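Local atomic coordinates of glutathione s-transferase III (Zea mays, PDB entry 1AW9), a protein that probably conjugates reduced glutathione to hydrophobic electrophiles, with release of a halide from RX substrates, as part of herbicide detoxification in maize. Residues Val17-Asn22 / Asn167-Leu172; Val114-Val119 / Ala130-His135; Val119-Leu122 / Ala126-Ala129; Leu172-Lys177 / Ala208-Pro213. All coordinates share one frame; numbering follows the deposited sequence.

Interaction 1: residues Val17-Asn22 / Asn167-Leu172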
loop_
_atom_site.group_PDB
_atom_site.type_symbol
_atom_site.label_atom_id
_atom_site.label_comp_id
_atom_site.label_asym_id
_atom_site.label_seq_id
_atom_site.Cartn_x
_atom_site.Cartn_y
_atom_site.Cartn_z
ATOM N N VAL A 17 3.257 -19.892 -23.426
ATOM C CA VAL A 17 4.313 -20.710 -24.043
ATOM C C VAL A 17 3.683 -21.738 -24.967
ATOM O O VAL A 17 4.137 -21.908 -26.082
ATOM C CB VAL A 17 5.216 -21.404 -23.004
ATOM C CG1 VAL A 17 6.295 -22.208 -23.711
ATOM C CG2 VAL A 17 5.863 -20.361 -22.117
ATOM N N ALA A 18 2.626 -22.390 -24.494
ATOM C CA ALA A 18 1.898 -23.375 -25.276
ATOM C C ALA A 18 1.462 -22.697 -26.595
ATOM O O ALA A 18 1.555 -23.286 -27.677
ATOM C CB ALA A 18 0.679 -23.858 -24.476
ATOM N N THR A 19 1.036 -21.436 -26.498
ATOM C CA THR A 19 0.612 -20.650 -27.649
ATOM C C THR A 19 1.691 -20.714 -28.721
ATOM O O THR A 19 1.437 -21.109 -29.852
ATOM C CB THR A 19 0.359 -19.164 -27.254
ATOM O OG1 THR A 19 -0.779 -19.092 -26.396
ATOM C CG2 THR A 19 0.075 -18.310 -28.447
ATOM N N VAL A 20 2.908 -20.350 -28.359
ATOM C CA VAL A 20 3.993 -20.362 -29.303
ATOM C C VAL A 20 4.378 -21.784 -29.739
ATOM O O VAL A 20 4.713 -21.988 -30.902
ATOM C CB VAL A 20 5.177 -19.542 -28.760
ATOM C CG1 VAL A 20 6.437 -19.804 -29.530
ATOM C CG2 VAL A 20 4.851 -18.077 -28.881
ATOM N N LEU A 21 4.249 -22.783 -28.870
ATOM C CA LEU A 21 4.610 -24.148 -29.277
ATOM C C LEU A 21 3.643 -24.689 -30.344
ATOM O O LEU A 21 4.076 -25.342 -31.290
ATOM C CB LEU A 21 4.707 -25.106 -28.081
ATOM C CG LEU A 21 5.764 -24.836 -26.976
ATOM C CD1 LEU A 21 5.568 -25.786 -25.840
ATOM C CD2 LEU A 21 7.173 -24.936 -27.456
ATOM N N ASN A 22 2.353 -24.385 -30.229
ATOM C CA ASN A 22 1.400 -24.838 -31.231
ATOM C C ASN A 22 1.581 -24.114 -32.550
ATOM O O ASN A 22 1.430 -24.705 -33.601
ATOM C CB ASN A 22 -0.009 -24.660 -30.752
ATOM C CG ASN A 22 -0.312 -25.569 -29.640
ATOM O OD1 ASN A 22 0.071 -26.723 -29.682
ATOM N ND2 ASN A 22 -0.950 -25.061 -28.595
ATOM N N ASN A 167 2.414 -13.329 -27.929
ATOM C CA ASN A 167 2.726 -13.150 -26.509
ATOM C C ASN A 167 1.565 -12.530 -25.734
ATOM O O ASN A 167 1.490 -12.652 -24.511
ATOM C CB ASN A 167 4.009 -12.327 -26.337
ATOM C CG ASN A 167 5.276 -13.195 -26.381
ATOM O OD1 ASN A 167 5.202 -14.427 -26.391
ATOM N ND2 ASN A 167 6.426 -12.563 -26.342
ATOM N N HIS A 168 0.620 -11.934 -26.462
ATOM C CA HIS A 168 -0.541 -11.309 -25.859
ATOM C C HIS A 168 -1.691 -12.239 -25.728
ATOM O O HIS A 168 -2.524 -12.038 -24.872
ATOM C CB HIS A 168 -1.052 -10.180 -26.725
ATOM C CG HIS A 168 -0.226 -8.940 -26.655
ATOM N ND1 HIS A 168 0.897 -8.754 -27.414
ATOM C CD2 HIS A 168 -0.408 -7.804 -25.953
ATOM C CE1 HIS A 168 1.374 -7.550 -27.194
ATOM N NE2 HIS A 168 0.597 -6.941 -26.305
ATOM N N ALA A 169 -1.768 -13.251 -26.578
ATOM C CA ALA A 169 -2.934 -14.118 -26.601
ATOM C C ALA A 169 -3.541 -14.724 -25.339
ATOM O O ALA A 169 -4.772 -14.677 -25.181
ATOM C CB ALA A 169 -2.772 -15.164 -27.664
ATOM N N SER A 170 -2.722 -15.313 -24.453
ATOM C CA SER A 170 -3.257 -15.941 -23.247
ATOM C C SER A 170 -3.890 -14.939 -22.322
ATOM O O SER A 170 -4.958 -15.201 -21.786
ATOM C CB SER A 170 -2.230 -16.790 -22.512
ATOM O OG SER A 170 -1.184 -16.027 -21.998
ATOM N N TYR A 171 -3.269 -13.779 -22.155
ATOM C CA TYR A 171 -3.847 -12.774 -21.296
ATOM C C TYR A 171 -5.066 -12.087 -21.889
ATOM O O TYR A 171 -5.980 -11.743 -21.141
ATOM C CB TYR A 171 -2.800 -11.820 -20.759
ATOM C CG TYR A 171 -2.214 -12.342 -19.451
ATOM C CD1 TYR A 171 -2.850 -12.093 -18.232
ATOM C CD2 TYR A 171 -1.036 -13.103 -19.430
ATOM C CE1 TYR A 171 -2.335 -12.578 -17.038
ATOM C CE2 TYR A 171 -0.510 -13.598 -18.221
ATOM C CZ TYR A 171 -1.172 -13.323 -17.040
ATOM O OH TYR A 171 -0.657 -13.772 -15.838
ATOM N N LEU A 172 -5.147 -11.957 -23.218
ATOM C CA LEU A 172 -6.332 -11.371 -23.840
ATOM C C LEU A 172 -7.489 -12.355 -23.607
ATOM O O LEU A 172 -8.624 -11.965 -23.299
ATOM C CB LEU A 172 -6.115 -11.152 -25.340
ATOM C CG LEU A 172 -5.366 -9.894 -25.781
ATOM C CD1 LEU A 172 -5.244 -9.962 -27.268
ATOM C CD2 LEU A 172 -6.078 -8.605 -25.373
HETATM O O HOH W 1 -0.131 -16.128 -25.649
#
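Thr19 and Ala169 meet at the buried seam between the thioredoxin-like N-terminal domain and the helical C-terminal domain. The methyl CG2 of Thr19 stands 4.3 Å from CB of Ala169. In both residues CB leaves the backbone toward the other segment. A torsion sorts the two branches of Thr19: chi1 of -68° puts CG2 anti to the backbone N, on the Ala169 side, and OG1 beside that N. OG1 can then reach back to the carbonyl O of Val15, one turn earlier in the same helix. A water sits between the segments. It donates to Thr19 OG1 at 3.1 Å and accepts from Ser170 N at 3.0 Å, so a single water joins the two segments.

Helix 12-23 is the crossover of a beta-alpha-beta unit, joining parallel strands 3-6 and 28-31 of the thioredoxin-like sheet. The face that carries Thr19 and Val20 meets the first residues of helix 169-176 and Asn167 just before them. Next to Thr19, Val20 CG2 lies 4.4 Å from Asn167 OD1, a loose contact. That oxygen has its polar partner in Asn71 ND2, on helix 67-77. Asn167 O takes a hydrogen bond from Arg16 NE, and Ser170 OG bonds to the carbonyl O of Pro12. Pro12 is probably part of the glutathione site, as in a close relative. Phe203 of helix 201-209 packs on both Thr19 and Ala169.

Interaction 2: residues Val114-Val119 / Ala130-His135. With CD (cadmium ion), chain D.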
loop_
_atom_site.group_PDB
_atom_site.type_symbol
_atom_site.label_atom_id
_atom_site.label_comp_id
_atom_site.label_asym_id
_atom_site.label_seq_id
_atom_site.Cartn_x
_atom_site.Cartn_y
_atom_site.Cartn_z
ATOM N N VAL A 114 -6.572 -10.242 -13.959
ATOM C CA VAL A 114 -6.930 -11.663 -14.071
ATOM C C VAL A 114 -6.824 -12.300 -12.704
ATOM O O VAL A 114 -7.672 -13.094 -12.314
ATOM C CB VAL A 114 -6.011 -12.395 -15.070
ATOM C CG1 VAL A 114 -6.124 -13.883 -14.885
ATOM C CG2 VAL A 114 -6.396 -11.979 -16.492
ATOM N N PHE A 115 -5.838 -11.870 -11.937
ATOM C CA PHE A 115 -5.655 -12.391 -10.614
ATOM C C PHE A 115 -6.771 -12.043 -9.623
ATOM O O PHE A 115 -7.212 -12.893 -8.849
ATOM C CB PHE A 115 -4.349 -11.937 -10.022
ATOM C CG PHE A 115 -4.253 -12.279 -8.603
ATOM C CD1 PHE A 115 -4.163 -13.613 -8.224
ATOM C CD2 PHE A 115 -4.431 -11.302 -7.628
ATOM C CE1 PHE A 115 -4.262 -13.981 -6.902
ATOM C CE2 PHE A 115 -4.530 -11.658 -6.300
ATOM C CZ PHE A 115 -4.450 -13.007 -5.934
ATOM N N GLN A 116 -7.141 -10.772 -9.553
ATOM C CA GLN A 116 -8.194 -10.340 -8.648
ATOM C C GLN A 116 -9.603 -10.805 -9.061
ATOM O O GLN A 116 -10.425 -11.145 -8.211
ATOM C CB GLN A 116 -8.197 -8.815 -8.551
ATOM C CG GLN A 116 -6.985 -8.221 -7.947
ATOM C CD GLN A 116 -6.895 -8.522 -6.501
ATOM O OE1 GLN A 116 -7.910 -8.693 -5.831
ATOM N NE2 GLN A 116 -5.694 -8.603 -5.991
ATOM N N LEU A 117 -9.887 -10.793 -10.358
ATOM C CA LEU A 117 -11.221 -11.126 -10.835
ATOM C C LEU A 117 -11.494 -12.596 -11.137
ATOM O O LEU A 117 -12.655 -12.994 -11.170
ATOM C CB LEU A 117 -11.569 -10.264 -12.069
ATOM C CG LEU A 117 -11.464 -8.744 -11.923
ATOM C CD1 LEU A 117 -11.471 -8.053 -13.282
ATOM C CD2 LEU A 117 -12.602 -8.256 -11.061
ATOM N N LEU A 118 -10.442 -13.392 -11.362
ATOM C CA LEU A 118 -10.590 -14.821 -11.668
ATOM C C LEU A 118 -10.044 -15.787 -10.633
ATOM O O LEU A 118 -10.740 -16.718 -10.234
ATOM C CB LEU A 118 -9.935 -15.159 -12.990
ATOM C CG LEU A 118 -10.721 -14.755 -14.219
ATOM C CD1 LEU A 118 -9.934 -15.172 -15.438
ATOM C CD2 LEU A 118 -12.074 -15.433 -14.201
ATOM N N VAL A 119 -8.791 -15.577 -10.233
ATOM C CA VAL A 119 -8.110 -16.436 -9.268
ATOM C C VAL A 119 -8.615 -16.334 -7.823
ATOM O O VAL A 119 -8.974 -17.339 -7.209
ATOM C CB VAL A 119 -6.605 -16.146 -9.285
ATOM C CG1 VAL A 119 -5.848 -17.074 -8.298
ATOM C CG2 VAL A 119 -6.067 -16.266 -10.727
ATOM N N ALA A 130 -9.408 -1.550 -5.160
ATOM C CA ALA A 130 -8.358 -0.595 -5.419
ATOM C C ALA A 130 -7.395 -1.075 -6.495
ATOM O O ALA A 130 -6.873 -0.276 -7.266
ATOM C CB ALA A 130 -7.596 -0.326 -4.152
ATOM N N VAL A 131 -7.104 -2.375 -6.476
ATOM C CA VAL A 131 -6.190 -3.006 -7.425
ATOM C C VAL A 131 -6.837 -3.085 -8.797
ATOM O O VAL A 131 -6.211 -2.787 -9.806
ATOM C CB VAL A 131 -5.836 -4.410 -6.971
ATOM C CG1 VAL A 131 -5.024 -5.117 -8.038
ATOM C CG2 VAL A 131 -5.058 -4.355 -5.643
ATOM N N VAL A 132 -8.108 -3.458 -8.824
ATOM C CA VAL A 132 -8.834 -3.531 -10.081
ATOM C C VAL A 132 -8.902 -2.137 -10.725
ATOM O O VAL A 132 -8.569 -1.996 -11.901
ATOM C CB VAL A 132 -10.245 -4.100 -9.869
ATOM C CG1 VAL A 132 -11.125 -3.896 -11.128
ATOM C CG2 VAL A 132 -10.157 -5.573 -9.486
ATOM N N ASP A 133 -9.299 -1.116 -9.959
ATOM C CA ASP A 133 -9.394 0.239 -10.469
ATOM C C ASP A 133 -8.128 0.777 -10.968
ATOM O O ASP A 133 -8.146 1.417 -11.988
ATOM C CB ASP A 133 -9.930 1.236 -9.438
ATOM C CG ASP A 133 -11.420 1.114 -9.265
ATOM O OD1 ASP A 133 -11.917 0.182 -9.945
ATOM O OD2 ASP A 133 -12.105 1.915 -8.529
ATOM N N LYS A 134 -7.057 0.649 -10.201
ATOM C CA LYS A 134 -5.766 1.133 -10.650
ATOM C C LYS A 134 -5.364 0.484 -11.998
ATOM O O LYS A 134 -5.013 1.171 -12.963
ATOM C CB LYS A 134 -4.691 0.863 -9.599
ATOM C CG LYS A 134 -3.299 1.138 -10.116
ATOM C CD LYS A 134 -2.265 0.863 -9.052
ATOM C CE LYS A 134 -0.842 1.052 -9.604
ATOM N NZ LYS A 134 0.264 1.012 -8.559
ATOM N N HIS A 135 -5.404 -0.839 -12.056
ATOM C CA HIS A 135 -5.013 -1.512 -13.271
ATOM C C HIS A 135 -5.935 -1.463 -14.449
ATOM O O HIS A 135 -5.447 -1.453 -15.545
ATOM C CB HIS A 135 -4.627 -2.902 -12.965
ATOM C CG HIS A 135 -3.397 -2.935 -12.170
ATOM N ND1 HIS A 135 -2.179 -2.575 -12.708
ATOM C CD2 HIS A 135 -3.184 -3.185 -10.862
ATOM C CE1 HIS A 135 -1.262 -2.608 -11.764
ATOM N NE2 HIS A 135 -1.844 -2.976 -10.634
HETATM CD CD CD D . -14.243 0.474 -9.076
HETATM O O HOH W 2 -13.771 -1.343 -9.024
#
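Val132 CG2 packs against Gln116 and Leu117, 3.9 Å from Gln116 CB and 4.0 Å from Leu117 CD2. Gln116 and Val132 also mark the closest backbone approach. Beside them, Val131 CG1 touches Gln116 CG at 3.7 Å, with the two side chains crossing at about a right angle. Chi1 of -65° sets Gln116 CG beside the backbone N, where it meets Val131; the bend at chi2 (-69°) then turns the amide off the line of the chain.

The polar end of Gln116 is used elsewhere: OE1 accepts from Asp128 N, in the loop just before helix 129-152. Within helix 114-119 the backbone widens. Val114 O takes Leu118 N at 2.9 Å and also a weak bond from Val119 N, which makes a pi-type turn.

Metal binding is on another side of the second helix. Asp133 holds a cadmium ion with both carboxylate oxygens, OD1 at 2.5 Å and OD2 at 2.6 Å. Glu137 of the fourth subunit binds the same ion, so the metal bridges two protein copies.

The short helix segments pass 9.7 Å apart, their directions 131° apart, so they run in opposing senses at a marked slant. Such a pair of long helices joined by a short loop is the helical hairpin that forms part of the C-terminal bundle of glutathione transferases.

Interaction 3: residues Val119-Leu122 / Ala126-Ala129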
loop_
_atom_site.group_PDB
_atom_site.type_symbol
_atom_site.label_atom_id
_atom_site.label_comp_id
_atom_site.label_asym_id
_atom_site.label_seq_id
_atom_site.Cartn_x
_atom_site.Cartn_y
_atom_site.Cartn_z
ATOM N N VAL A 119 -8.791 -15.577 -10.233
ATOM C CA VAL A 119 -8.110 -16.436 -9.268
ATOM C C VAL A 119 -8.615 -16.334 -7.823
ATOM O O VAL A 119 -8.974 -17.339 -7.209
ATOM C CB VAL A 119 -6.605 -16.146 -9.285
ATOM C CG1 VAL A 119 -5.848 -17.074 -8.298
ATOM C CG2 VAL A 119 -6.067 -16.266 -10.727
ATOM N N ARG A 120 -8.617 -15.123 -7.272
ATOM C CA ARG A 120 -9.063 -14.905 -5.906
ATOM C C ARG A 120 -10.420 -15.456 -5.560
ATOM O O ARG A 120 -10.575 -16.052 -4.512
ATOM C CB ARG A 120 -8.993 -13.433 -5.520
ATOM C CG ARG A 120 -7.582 -12.969 -5.443
ATOM C CD ARG A 120 -7.474 -11.711 -4.676
ATOM N NE ARG A 120 -7.839 -11.934 -3.289
ATOM C CZ ARG A 120 -8.204 -10.965 -2.458
ATOM N NH1 ARG A 120 -8.243 -9.697 -2.877
ATOM N NH2 ARG A 120 -8.555 -11.268 -1.209
ATOM N N PRO A 121 -11.439 -15.182 -6.387
ATOM C CA PRO A 121 -12.752 -15.718 -6.059
ATOM C C PRO A 121 -12.693 -17.255 -6.065
ATOM O O PRO A 121 -13.344 -17.892 -5.260
ATOM C CB PRO A 121 -13.626 -15.168 -7.185
ATOM C CG PRO A 121 -12.946 -13.915 -7.564
ATOM C CD PRO A 121 -11.517 -14.321 -7.580
ATOM N N LEU A 122 -11.903 -17.855 -6.946
ATOM C CA LEU A 122 -11.791 -19.316 -6.965
ATOM C C LEU A 122 -11.168 -19.844 -5.665
ATOM O O LEU A 122 -11.337 -21.000 -5.300
ATOM C CB LEU A 122 -10.944 -19.781 -8.146
ATOM C CG LEU A 122 -11.549 -19.711 -9.548
ATOM C CD1 LEU A 122 -10.494 -20.061 -10.585
ATOM C CD2 LEU A 122 -12.742 -20.651 -9.671
ATOM N N ALA A 126 -12.527 -12.037 -2.172
ATOM C CA ALA A 126 -13.183 -11.015 -2.979
ATOM C C ALA A 126 -12.139 -10.120 -3.655
ATOM O O ALA A 126 -11.103 -9.809 -3.075
ATOM C CB ALA A 126 -14.113 -10.176 -2.119
ATOM N N PRO A 127 -12.403 -9.713 -4.907
ATOM C CA PRO A 127 -11.488 -8.848 -5.660
ATOM C C PRO A 127 -11.201 -7.559 -4.878
ATOM O O PRO A 127 -12.083 -7.036 -4.195
ATOM C CB PRO A 127 -12.294 -8.517 -6.912
ATOM C CG PRO A 127 -13.160 -9.748 -7.103
ATOM C CD PRO A 127 -13.603 -10.041 -5.696
ATOM N N ASP A 128 -9.964 -7.071 -4.953
ATOM C CA ASP A 128 -9.587 -5.840 -4.296
ATOM C C ASP A 128 -9.953 -4.685 -5.249
ATOM O O ASP A 128 -9.289 -4.470 -6.250
ATOM C CB ASP A 128 -8.107 -5.839 -4.016
ATOM C CG ASP A 128 -7.670 -4.625 -3.206
ATOM O OD1 ASP A 128 -8.048 -3.486 -3.536
ATOM O OD2 ASP A 128 -6.929 -4.798 -2.224
ATOM N N ALA A 129 -10.957 -3.892 -4.891
ATOM C CA ALA A 129 -11.404 -2.788 -5.725
ATOM C C ALA A 129 -10.313 -1.811 -6.083
ATOM O O ALA A 129 -10.302 -1.282 -7.173
ATOM C CB ALA A 129 -12.536 -2.054 -5.063
#
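The backbone doubles back here, bringing the CA atoms of Pro121 and Ala126 to 5.6 Å, and helix 92-122 is kinked where Pro121 N has no hydrogen to give to the turn before.

Arg120 reaches across the turn with its guanidinium. The carbonyl O of Ala126 sits over one face of that group, 3.2 Å from Arg120 CZ and 2.9 Å from Arg120 NH1. The angle is too poor for a hydrogen bond, so this is a close polar approach from above the plane. A bend at chi3 (65°) helps lay the guanidinium under the carbonyl. Arg120 NH1 has its hydrogen bond with Gln116 OE1, one turn earlier in its own helix.

The two prolines supply the apolar part. Pro121 CG and Pro127 CG meet at 4.2 Å, with the rings crossing at about a right angle. Asp128 follows, its CB 4.0 Å from Arg120 NH1. Its carboxylate is divided: OD2 forms a salt bridge with Lys134 of the fourth subunit, while OD1 accepts from Val131 N and, weakly, from Ala130 N. The contact thus closes the loop between the two long helices of the C-terminal domain, whose last residue, Asp128, is the N-cap of helix 129-152.

Interaction 4: residues Leu172-Lys177 / Ala208-Pro213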
loop_
_atom_site.group_PDB
_atom_site.type_symbol
_atom_site.label_atom_id
_atom_site.label_comp_id
_atom_site.label_asym_id
_atom_site.label_seq_id
_atom_site.Cartn_x
_atom_site.Cartn_y
_atom_site.Cartn_z
ATOM N N LEU A 172 -5.147 -11.957 -23.218
ATOM C CA LEU A 172 -6.332 -11.371 -23.840
ATOM C C LEU A 172 -7.489 -12.355 -23.607
ATOM O O LEU A 172 -8.624 -11.965 -23.299
ATOM C CB LEU A 172 -6.115 -11.152 -25.340
ATOM C CG LEU A 172 -5.366 -9.894 -25.781
ATOM C CD1 LEU A 172 -5.244 -9.962 -27.268
ATOM C CD2 LEU A 172 -6.078 -8.605 -25.373
ATOM N N LEU A 173 -7.175 -13.641 -23.735
ATOM C CA LEU A 173 -8.131 -14.724 -23.524
ATOM C C LEU A 173 -8.711 -14.644 -22.114
ATOM O O LEU A 173 -9.921 -14.583 -21.934
ATOM C CB LEU A 173 -7.438 -16.080 -23.759
ATOM C CG LEU A 173 -8.270 -17.358 -23.786
ATOM C CD1 LEU A 173 -8.560 -17.857 -22.386
ATOM C CD2 LEU A 173 -9.570 -17.130 -24.555
ATOM N N TYR A 174 -7.856 -14.621 -21.104
ATOM C CA TYR A 174 -8.341 -14.546 -19.725
ATOM C C TYR A 174 -9.081 -13.247 -19.424
ATOM O O TYR A 174 -10.101 -13.273 -18.747
ATOM C CB TYR A 174 -7.199 -14.789 -18.739
ATOM C CG TYR A 174 -6.845 -16.251 -18.630
ATOM C CD1 TYR A 174 -6.265 -16.925 -19.699
ATOM C CD2 TYR A 174 -7.117 -16.974 -17.468
ATOM C CE1 TYR A 174 -5.960 -18.292 -19.618
ATOM C CE2 TYR A 174 -6.814 -18.335 -17.376
ATOM C CZ TYR A 174 -6.232 -18.989 -18.452
ATOM O OH TYR A 174 -5.872 -20.315 -18.353
ATOM N N LEU A 175 -8.577 -12.121 -19.935
ATOM C CA LEU A 175 -9.224 -10.825 -19.750
ATOM C C LEU A 175 -10.668 -10.900 -20.260
ATOM O O LEU A 175 -11.569 -10.318 -19.647
ATOM C CB LEU A 175 -8.520 -9.760 -20.569
ATOM C CG LEU A 175 -7.806 -8.575 -19.928
ATOM C CD1 LEU A 175 -7.824 -7.455 -20.963
ATOM C CD2 LEU A 175 -8.527 -8.095 -18.682
ATOM N N SER A 176 -10.880 -11.595 -21.389
ATOM C CA SER A 176 -12.217 -11.724 -21.971
ATOM C C SER A 176 -13.226 -12.446 -21.082
ATOM O O SER A 176 -14.421 -12.252 -21.239
ATOM C CB SER A 176 -12.174 -12.372 -23.349
ATOM O OG SER A 176 -11.855 -13.740 -23.252
ATOM N N LYS A 177 -12.748 -13.230 -20.125
ATOM C CA LYS A 177 -13.623 -13.937 -19.193
ATOM C C LYS A 177 -13.896 -13.143 -17.924
ATOM O O LYS A 177 -14.515 -13.651 -16.997
ATOM C CB LYS A 177 -13.023 -15.279 -18.836
ATOM C CG LYS A 177 -12.969 -16.084 -20.058
ATOM C CD LYS A 177 -12.318 -17.398 -19.879
ATOM C CE LYS A 177 -12.444 -18.151 -21.201
ATOM N NZ LYS A 177 -13.791 -17.909 -21.855
ATOM N N ALA A 208 -8.238 -25.154 -26.649
ATOM C CA ALA A 208 -8.799 -26.489 -26.484
ATOM C C ALA A 208 -8.158 -27.282 -25.349
ATOM O O ALA A 208 -8.824 -28.105 -24.704
ATOM C CB ALA A 208 -8.665 -27.253 -27.771
ATOM N N ALA A 209 -6.867 -27.049 -25.124
ATOM C CA ALA A 209 -6.117 -27.737 -24.072
ATOM C C ALA A 209 -6.294 -27.210 -22.627
ATOM O O ALA A 209 -5.958 -27.911 -21.682
ATOM C CB ALA A 209 -4.627 -27.787 -24.446
ATOM N N ILE A 210 -6.808 -25.993 -22.441
ATOM C CA ILE A 210 -6.982 -25.454 -21.092
ATOM C C ILE A 210 -8.105 -26.219 -20.399
ATOM O O ILE A 210 -9.251 -26.219 -20.872
ATOM C CB ILE A 210 -7.345 -23.958 -21.102
ATOM C CG1 ILE A 210 -6.317 -23.149 -21.902
ATOM C CG2 ILE A 210 -7.382 -23.432 -19.675
ATOM C CD1 ILE A 210 -6.784 -21.737 -22.232
ATOM N N PRO A 211 -7.797 -26.850 -19.245
ATOM C CA PRO A 211 -8.720 -27.647 -18.418
ATOM C C PRO A 211 -9.727 -26.762 -17.690
ATOM O O PRO A 211 -9.841 -26.835 -16.456
ATOM C CB PRO A 211 -7.778 -28.322 -17.425
ATOM C CG PRO A 211 -6.788 -27.273 -17.185
ATOM C CD PRO A 211 -6.493 -26.733 -18.574
ATOM N N LEU A 212 -10.440 -25.930 -18.460
ATOM C CA LEU A 212 -11.427 -24.993 -17.913
ATOM C C LEU A 212 -12.648 -25.709 -17.345
ATOM O O LEU A 212 -13.261 -26.543 -18.011
ATOM C CB LEU A 212 -11.834 -23.928 -18.947
ATOM C CG LEU A 212 -11.205 -22.516 -18.917
ATOM C CD1 LEU A 212 -10.324 -22.291 -17.700
ATOM C CD2 LEU A 212 -10.427 -22.256 -20.194
ATOM N N PRO A 213 -13.015 -25.384 -16.105
ATOM C CA PRO A 213 -14.168 -26.035 -15.490
ATOM C C PRO A 213 -15.484 -25.765 -16.202
ATOM O O PRO A 213 -15.598 -24.867 -17.054
ATOM C CB PRO A 213 -14.151 -25.482 -14.067
ATOM C CG PRO A 213 -13.598 -24.072 -14.253
ATOM C CD PRO A 213 -12.473 -24.315 -15.231
#
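The apolar contacts centre on Ile210, which points toward helix 169-176 from the tail that follows helix 201-209. Ile210 CD1 lies 4.3 Å from Leu173 CD1 and 4.4 Å from Tyr174 CE1. It approaches the tyrosine ring obliquely. The other branch, Ile210 CG2, packs against Tyr174 OH at 3.7 Å. With chi1 at -54°, CG2 is anti to the backbone N and CG1 lies beside it, so the branches part and serve different points of the tyrosine. Tyr174 and Ile210 come at each other from opposite directions. Leu10 and Val15 pack on Ile210, and Pro12, Val15, Val114 and Leu118 on Tyr174.

The polar contacts are local to each segment or lead outside. Tyr174 OH makes a weak hydrogen bond with the carbonyl O of Leu10, in the loop before helix 12-23. At the end of helix 169-176, Lys177 N bonds to Tyr174 O at 3.0 Å. In the tail, Leu212 N bonds to Ile210 O at 2.7 Å, closing an inverse gamma turn centred on Pro211. Leu212 and Pro213 are poorly ordered, so the packing of Leu212 on Thr37 of the second subunit is less certain.

Between helix and tail the hold is therefore one of shape and hydrocarbon burial, without directional polar bonding; even the buried Tyr174 hydroxyl adds no polar tie to the tail.

Interactions 1 and 4 both use helix 169-176 and share Leu172; their centres are 11 Å apart. Interactions 2 and 3 share Val119 on helix 92-122, with centres 7 Å apart at the loop end of the helical hairpin. Interaction 2 touches both 1 and 4, chiefly through Val114. Val114 CG2 lies 4.0 Å from Tyr171 CD1. Val114 CG2 is also 3.7 Å from Tyr174 CB. Interaction 3 reaches neither 1 nor 4. Interactions 1 and 4 lie nearer the probable glutathione site. The side chain of Asn167 is about 6 Å from that of Ser67, and that of Tyr174 about 4 Å from that of Pro12. Interactions 2, 3 and 4 all border the second subunit.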